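PDB 3BB8: CDP-4-keto-6-deoxy-D-glucose-3-dehydrase from Yersinia pseudotuberculosis, which probably takes part in lipopolysaccharide sugar biosynthesis as a pyridoxal 5'-phosphate enzyme acting on CDP-4-keto-6-deoxy-D-glucose. Local coordinates for residues Asp402-Met405 with Asn406-Trp410. The protein carries 1 engineered substitution. Numbering follows the deposited sequence.
Sequences DRIM and NQTFW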
# COMPACT_ATOMS: atom_id res chain seq x y z
N ASP A 402 -9.00 22.94 19.37
CA ASP A 402 -8.11 24.07 19.14
C ASP A 402 -7.10 24.16 20.28
O ASP A 402 -5.92 24.47 20.06
CB ASP A 402 -8.91 25.38 19.07
CG ASP A 402 -9.50 25.63 17.70
OD1 ASP A 402 -8.76 25.44 16.71
OD2 ASP A 402 -10.68 26.03 17.62
N ARG A 403 -7.56 23.89 21.49
CA ARG A 403 -6.66 23.96 22.64
C ARG A 403 -5.56 22.92 22.46
O ARG A 403 -4.40 23.16 22.79
CB ARG A 403 -7.43 23.70 23.94
CG ARG A 403 -6.72 24.25 25.16
CD ARG A 403 -7.35 23.78 26.45
NE ARG A 403 -6.54 24.18 27.60
CZ ARG A 403 -6.53 23.53 28.76
NH1 ARG A 403 -7.27 22.44 28.93
NH2 ARG A 403 -5.77 23.97 29.75
N ILE A 404 -5.93 21.76 21.92
CA ILE A 404 -4.96 20.69 21.72
C ILE A 404 -3.97 21.10 20.65
O ILE A 404 -2.77 20.88 20.78
CB ILE A 404 -5.66 19.37 21.30
CG1 ILE A 404 -6.50 18.83 22.47
CG2 ILE A 404 -4.62 18.34 20.89
CD1 ILE A 404 -7.24 17.55 22.17
N MET A 405 -4.49 21.72 19.59
CA MET A 405 -3.64 22.17 18.50
C MET A 405 -2.61 23.16 18.99
O MET A 405 -1.46 23.14 18.55
CB MET A 405 -4.50 22.82 17.40
CG MET A 405 -3.68 23.39 16.25
SD MET A 405 -4.69 24.40 15.15
CE MET A 405 -5.18 25.70 16.28
N ASN A 406 -3.01 24.01 19.93
CA ASN A 406 -2.12 25.03 20.47
C ASN A 406 -1.32 24.69 21.72
O ASN A 406 -0.17 25.08 21.84
CB ASN A 406 -2.89 26.31 20.80
CG ASN A 406 -3.44 27.00 19.58
OD1 ASN A 406 -2.68 27.40 18.70
ND2 ASN A 406 -4.76 27.14 19.52
N GLN A 407 -1.94 23.95 22.64
CA GLN A 407 -1.29 23.66 23.91
C GLN A 407 -0.89 22.23 24.26
O GLN A 407 -0.24 22.01 25.28
CB GLN A 407 -2.18 24.20 25.03
CG GLN A 407 -2.57 25.67 24.86
CD GLN A 407 -1.40 26.59 25.11
OE1 GLN A 407 -0.82 26.59 26.19
NE2 GLN A 407 -1.05 27.39 24.11
N THR A 408 -1.27 21.26 23.43
CA THR A 408 -0.95 19.87 23.75
C THR A 408 0.25 19.29 23.02
O THR A 408 0.65 19.76 21.96
CB THR A 408 -2.18 18.98 23.47
OG1 THR A 408 -3.31 19.52 24.16
CG2 THR A 408 -1.94 17.55 23.95
N PHE A 409 0.83 18.26 23.62
CA PHE A 409 1.97 17.57 23.04
C PHE A 409 2.14 16.28 23.85
O PHE A 409 1.54 16.14 24.91
CB PHE A 409 3.23 18.45 23.12
CG PHE A 409 3.80 18.58 24.51
CD1 PHE A 409 4.82 17.72 24.94
CD2 PHE A 409 3.33 19.55 25.38
CE1 PHE A 409 5.36 17.84 26.22
CE2 PHE A 409 3.86 19.67 26.67
CZ PHE A 409 4.88 18.81 27.09
N TRP A 410 2.91 15.33 23.34
CA TRP A 410 3.11 14.09 24.08
C TRP A 410 4.56 13.65 24.08
O TRP A 410 5.33 14.04 23.20
CB TRP A 410 2.21 12.96 23.54
CG TRP A 410 2.34 12.66 22.06
CD1 TRP A 410 1.74 13.33 21.04
CD2 TRP A 410 3.08 11.58 21.46
NE1 TRP A 410 2.05 12.73 19.83
CE2 TRP A 410 2.87 11.66 20.07
CE3 TRP A 410 3.89 10.56 21.97
CZ2 TRP A 410 3.44 10.76 19.17
CZ3 TRP A 410 4.46 9.66 21.08
CH2 TRP A 410 4.23 9.76 19.69
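Three successive i to i+4 backbone hydrogen bonds, Asn406 N to Asp402 O (2.9 Å), Gln407 N to Arg403 O (2.6 Å) and Thr408 N to Ile404 O (3.1 Å), carry the last turn of helix 399-407 up to the point where Thr408 leaves helical geometry. Ile404 and Thr408, one turn apart, run alongside each other. With a chi1 of -67° placing CG1 beside the backbone N, Ile404 leaves CG2 anti to it, where Ile404 CG2 meets Thr408 CB at 3.6 Å. Thr408 OG1 sits 3.2 Å from Ile404 CA and 3.7 Å from Ile404 CG1. Here the chain passes directly from helix into strand 408-411, an outer strand, within this chain, of a small antiparallel sheet of three strands in this aspartate aminotransferase-fold enzyme. Arg359 binds the carbonyls of both Met405 and Thr408 across the junction, and Thr408 OG1 is hydrogen-bonded to Thr350 OG1 on the neighbouring strand 347-351. On another side of the helix, Met405 runs beside Asn406. Its chain bends at chi3 (63°), bringing Met405 CE to 3.6 Å from Asn406 ND2, and both residues pack on Pro273 of the second subunit. Arg403 extends nearly straight beyond Gln407, with Arg403 CG 4.4 Å from Gln407 CG, and its guanidinium forms salt bridges with Glu332 and Glu353.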